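Local atomic coordinates of glucosamine--fructose-6-phosphate aminotransferase [isomerizing] (Francisella tularensis subsp. tularensis, PDB entry 3TBF), a protein that probably makes glucosamine 6-phosphate from fructose 6-phosphate and glutamine, this C-terminal part carrying the isomerase domain. Residues L211-D214 / T215-D218; K312-K315 / E316-N319. All coordinates share one frame; numbering follows the deposited sequence.

Interaction 1 (L211-D214 / T215-D218); sequences LKLD and TEID
Ile217 N and Asp218 N donate to Leu213 O and Asp214 O respectively, both at 2.8 Å, closing the first turn of helix 214-221. Just upstream, a type I turn from Leu211 to Asp214, with Asp214 N bonded to Leu211 O, bends the chain out of helix 203-211.

Apolar contact follows the same spacing. The CD1 end of Ile217 reaches back over Leu213, lying 3.8 Å from Leu213 CB. It gets there because CG1 stands beside the backbone N, anti to the carbonyl carbon (chi1 -68°). Leu326 and Leu346 continue this buried surface against Ile217, and Leu328 meets Leu213.

A water carries the polar link on the outer side. It donates to Lys212 O at 2.6 Å and to Glu216 OE1 at 3.1 Å, and accepts from Glu216 N at 2.9 Å, so main chain and side chain of one residue hold it against the preceding turn. The bend of Glu216 at chi2 (137°) turns the carboxylate back to this water, with Glu216 OE1 4.0 Å from Leu213 CD2.

The carboxylate of Asp214 is engaged elsewhere: OD2 bonds Tyr19 OH and OD1 bonds His350 NE2, which ties the helix start to helices 13-19 and 335-355. Such a type I turn running directly into a new alpha-helix makes a tight connection between consecutive helices 203-211 and 214-221, the second of which lies here against strand 324-328 and helix 335-355.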
loop_
_atom_site.group_PDB
_atom_site.type_symbol
_atom_site.label_atom_id
_atom_site.label_comp_id
_atom_site.label_asym_id
_atom_site.label_seq_id
_atom_site.Cartn_x
_atom_site.Cartn_y
_atom_site.Cartn_z
ATOM N N LEU A 211 -26.178 6.472 -9.736
ATOM C CA LEU A 211 -26.234 6.431 -11.194
ATOM C C LEU A 211 -26.934 7.679 -11.807
ATOM O O LEU A 211 -26.727 8.041 -12.972
ATOM C CB LEU A 211 -26.980 5.162 -11.631
ATOM C CG LEU A 211 -26.251 3.835 -11.391
ATOM C CD1 LEU A 211 -27.193 2.604 -11.553
ATOM C CD2 LEU A 211 -25.081 3.723 -12.308
ATOM N N LYS A 212 -27.723 8.352 -11.015
ATOM C CA LYS A 212 -28.277 9.609 -11.481
ATOM C C LYS A 212 -27.263 10.669 -11.765
ATOM O O LYS A 212 -27.583 11.605 -12.487
ATOM C CB LYS A 212 -29.243 10.206 -10.463
ATOM C CG LYS A 212 -30.665 10.102 -10.859
ATOM C CD LYS A 212 -31.147 8.652 -10.946
ATOM C CE LYS A 212 -32.633 8.544 -10.491
ATOM N NZ LYS A 212 -33.540 8.510 -11.629
ATOM N N LEU A 213 -26.054 10.550 -11.200
ATOM C CA LEU A 213 -25.046 11.578 -11.400
ATOM C C LEU A 213 -24.370 11.479 -12.757
ATOM O O LEU A 213 -23.486 12.285 -13.088
ATOM C CB LEU A 213 -24.003 11.514 -10.297
ATOM C CG LEU A 213 -24.497 11.617 -8.865
ATOM C CD1 LEU A 213 -23.262 11.575 -7.976
ATOM C CD2 LEU A 213 -25.308 12.922 -8.621
ATOM N N ASP A 214 -24.776 10.488 -13.533
ATOM C CA ASP A 214 -24.168 10.200 -14.843
ATOM C C ASP A 214 -23.997 11.451 -15.708
ATOM O O ASP A 214 -22.873 11.817 -16.095
ATOM C CB ASP A 214 -25.000 9.119 -15.526
ATOM C CG ASP A 214 -24.423 8.616 -16.824
ATOM O OD1 ASP A 214 -23.483 9.161 -17.357
ATOM O OD2 ASP A 214 -24.983 7.643 -17.378
ATOM N N THR A 215 -25.097 12.138 -15.969
ATOM C CA THR A 215 -25.116 13.320 -16.822
ATOM C C THR A 215 -24.192 14.415 -16.301
ATOM O O THR A 215 -23.379 14.945 -17.077
ATOM C CB THR A 215 -26.597 13.819 -17.008
ATOM O OG1 THR A 215 -27.330 12.831 -17.767
ATOM C CG2 THR A 215 -26.667 15.181 -17.701
ATOM N N GLU A 216 -24.266 14.750 -15.011
ATOM C CA GLU A 216 -23.337 15.744 -14.445
ATOM C C GLU A 216 -21.866 15.297 -14.541
ATOM O O GLU A 216 -20.972 16.138 -14.770
ATOM C CB GLU A 216 -23.644 16.004 -12.978
ATOM C CG GLU A 216 -24.516 17.227 -12.734
ATOM C CD GLU A 216 -25.617 17.044 -11.699
ATOM O OE1 GLU A 216 -25.888 15.917 -11.182
ATOM O OE2 GLU A 216 -26.256 18.085 -11.426
ATOM N N ILE A 217 -21.610 13.996 -14.368
ATOM C CA ILE A 217 -20.230 13.512 -14.475
ATOM C C ILE A 217 -19.736 13.601 -15.908
ATOM O O ILE A 217 -18.559 13.948 -16.139
ATOM C CB ILE A 217 -20.038 12.118 -13.908
ATOM C CG1 ILE A 217 -20.229 12.157 -12.388
ATOM C CG2 ILE A 217 -18.679 11.598 -14.241
ATOM C CD1 ILE A 217 -20.633 10.834 -11.817
ATOM N N ASP A 218 -20.631 13.385 -16.864
ATOM C CA ASP A 218 -20.303 13.614 -18.258
ATOM C C ASP A 218 -19.842 15.044 -18.488
ATOM O O ASP A 218 -18.773 15.245 -19.019
ATOM C CB ASP A 218 -21.489 13.290 -19.170
ATOM C CG ASP A 218 -21.081 13.175 -20.625
ATOM O OD1 ASP A 218 -19.906 13.419 -20.928
ATOM O OD2 ASP A 218 -21.934 12.825 -21.466
HETATM O O HOH W 1 -26.549 13.841 -13.446
#

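Interaction 2 (K312-K315 / E316-N319); sequences KAVK and ERVN
Arg317 reaches back to Ala313 through two torsions: with chi1 at -70° CG points away from its own carbonyl carbon, and a bend at chi3 (-82°) brings the guanidinium round, edge-on to the Ala313 carbonyl. Arg317 NH2 bonds Ala313 O at 2.8 Å, with the acceptor near the guanidinium plane and the donor in the carbonyl plane. A water at the same edge accepts from Arg317 NE at 2.8 Å and donates to Ala313 O more distantly, at 3.3 Å, so the side-chain edge is held at two points. Val314 CG1 is 4.0 Å from Arg317 NH2, the two side chains crossing at about a right angle.

These residues lie in the connection between parallel strands 305-311 and 324-328 of the second SIS domain, a stretch of turns without a regular helix. Val318 N donates to Lys315 O at 3.1 Å from above the carbonyl plane, 73° out of it, while the bond from Arg317 N to Val314 O is weak. A second water spans the opening turn, donating to Lys312 O and accepting from Glu316 N at 2.9 Å. Inward, Val318 CG2 lies 3.6 Å from Val314 O, and Leu289 and Leu293 of helix 289-301 pack against Val314 and Val318 respectively.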
loop_
_atom_site.group_PDB
_atom_site.type_symbol
_atom_site.label_atom_id
_atom_site.label_comp_id
_atom_site.label_asym_id
_atom_site.label_seq_id
_atom_site.Cartn_x
_atom_site.Cartn_y
_atom_site.Cartn_z
ATOM N N LYS A 312 -24.835 13.837 1.122
ATOM C CA LYS A 312 -25.741 15.002 1.258
ATOM C C LYS A 312 -25.713 15.573 2.674
ATOM O O LYS A 312 -25.734 16.773 2.835
ATOM C CB LYS A 312 -27.192 14.649 0.899
ATOM C CG LYS A 312 -27.420 14.204 -0.600
ATOM C CD LYS A 312 -28.898 13.855 -0.864
ATOM C CE LYS A 312 -29.441 14.359 -2.229
ATOM N NZ LYS A 312 -30.793 13.684 -2.571
ATOM N N ALA A 313 -25.617 14.692 3.675
ATOM C CA ALA A 313 -25.564 15.083 5.092
ATOM C C ALA A 313 -24.314 15.875 5.519
ATOM O O ALA A 313 -24.242 16.282 6.667
ATOM C CB ALA A 313 -25.723 13.839 5.999
ATOM N N VAL A 314 -23.354 16.113 4.633
ATOM C CA VAL A 314 -22.183 16.899 5.000
ATOM C C VAL A 314 -21.979 18.029 4.038
ATOM O O VAL A 314 -21.089 18.817 4.230
ATOM C CB VAL A 314 -20.856 16.019 5.091
ATOM C CG1 VAL A 314 -21.051 14.860 6.120
ATOM C CG2 VAL A 314 -20.397 15.512 3.683
ATOM N N LYS A 315 -22.847 18.172 3.041
ATOM C CA LYS A 315 -22.600 19.133 1.953
ATOM C C LYS A 315 -22.555 20.598 2.381
ATOM O O LYS A 315 -21.843 21.419 1.792
ATOM C CB LYS A 315 -23.647 18.977 0.878
ATOM C CG LYS A 315 -23.212 19.520 -0.457
ATOM C CD LYS A 315 -23.807 20.877 -0.752
ATOM C CE LYS A 315 -22.989 21.610 -1.830
ATOM N NZ LYS A 315 -23.546 21.450 -3.194
ATOM N N GLU A 316 -23.331 20.919 3.401
ATOM C CA GLU A 316 -23.350 22.267 3.957
ATOM C C GLU A 316 -22.015 22.635 4.565
ATOM O O GLU A 316 -21.594 23.781 4.490
ATOM C CB GLU A 316 -24.421 22.372 5.026
ATOM C CG GLU A 316 -25.500 23.372 4.666
ATOM C CD GLU A 316 -26.197 23.035 3.347
ATOM O OE1 GLU A 316 -25.628 23.405 2.280
ATOM O OE2 GLU A 316 -27.302 22.413 3.394
ATOM N N ARG A 317 -21.344 21.652 5.156
ATOM C CA ARG A 317 -19.996 21.829 5.701
ATOM C C ARG A 317 -18.871 21.835 4.655
ATOM O O ARG A 317 -17.723 22.091 4.980
ATOM C CB ARG A 317 -19.760 20.779 6.789
ATOM C CG ARG A 317 -20.605 21.069 8.037
ATOM C CD ARG A 317 -20.674 19.913 9.013
ATOM N NE ARG A 317 -21.677 18.901 8.668
ATOM C CZ ARG A 317 -21.911 17.801 9.395
ATOM N NH1 ARG A 317 -21.214 17.571 10.507
ATOM N NH2 ARG A 317 -22.844 16.922 9.028
ATOM N N VAL A 318 -19.209 21.603 3.398
ATOM C CA VAL A 318 -18.213 21.542 2.355
ATOM C C VAL A 318 -18.221 22.798 1.502
ATOM O O VAL A 318 -19.026 22.935 0.586
ATOM C CB VAL A 318 -18.423 20.314 1.459
ATOM C CG1 VAL A 318 -17.597 20.467 0.224
ATOM C CG2 VAL A 318 -18.097 19.035 2.223
ATOM N N ASN A 319 -17.273 23.681 1.778
ATOM C CA ASN A 319 -17.151 24.938 1.075
ATOM C C ASN A 319 -15.718 25.220 0.562
ATOM O O ASN A 319 -14.840 25.603 1.336
ATOM C CB ASN A 319 -17.623 26.047 2.013
ATOM C CG ASN A 319 -19.031 25.770 2.589
ATOM O OD1 ASN A 319 -19.190 25.525 3.794
ATOM N ND2 ASN A 319 -20.050 25.773 1.715
HETATM O O HOH W 2 -24.993 18.805 4.596
HETATM O O HOH W 3 -23.551 19.479 6.717
#

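How the interactions relate
From the N terminus, the chain first passes through interaction 1, where helix 203-211 gives way to helix 214-221, and then builds strands 229-234, 256-261, 278-283 and 305-311 before interaction 2 winds the link from 305-311 to 324-328. The two are in series, neither nested nor crossed, and each is a local contact between residues three or four apart in an unbroken stretch. The centres of interactions 1 and 2 are about 19 Å apart. The nearest atoms of interactions 1 and 2 are about 8 Å apart, without touching. Strand 324-328, an outermost strand of the second parallel sheet within this chain, is common ground: side chains of both interactions reach it. Interaction 1 also meets helix 335-355, whereas interaction 2 meets helix 289-301.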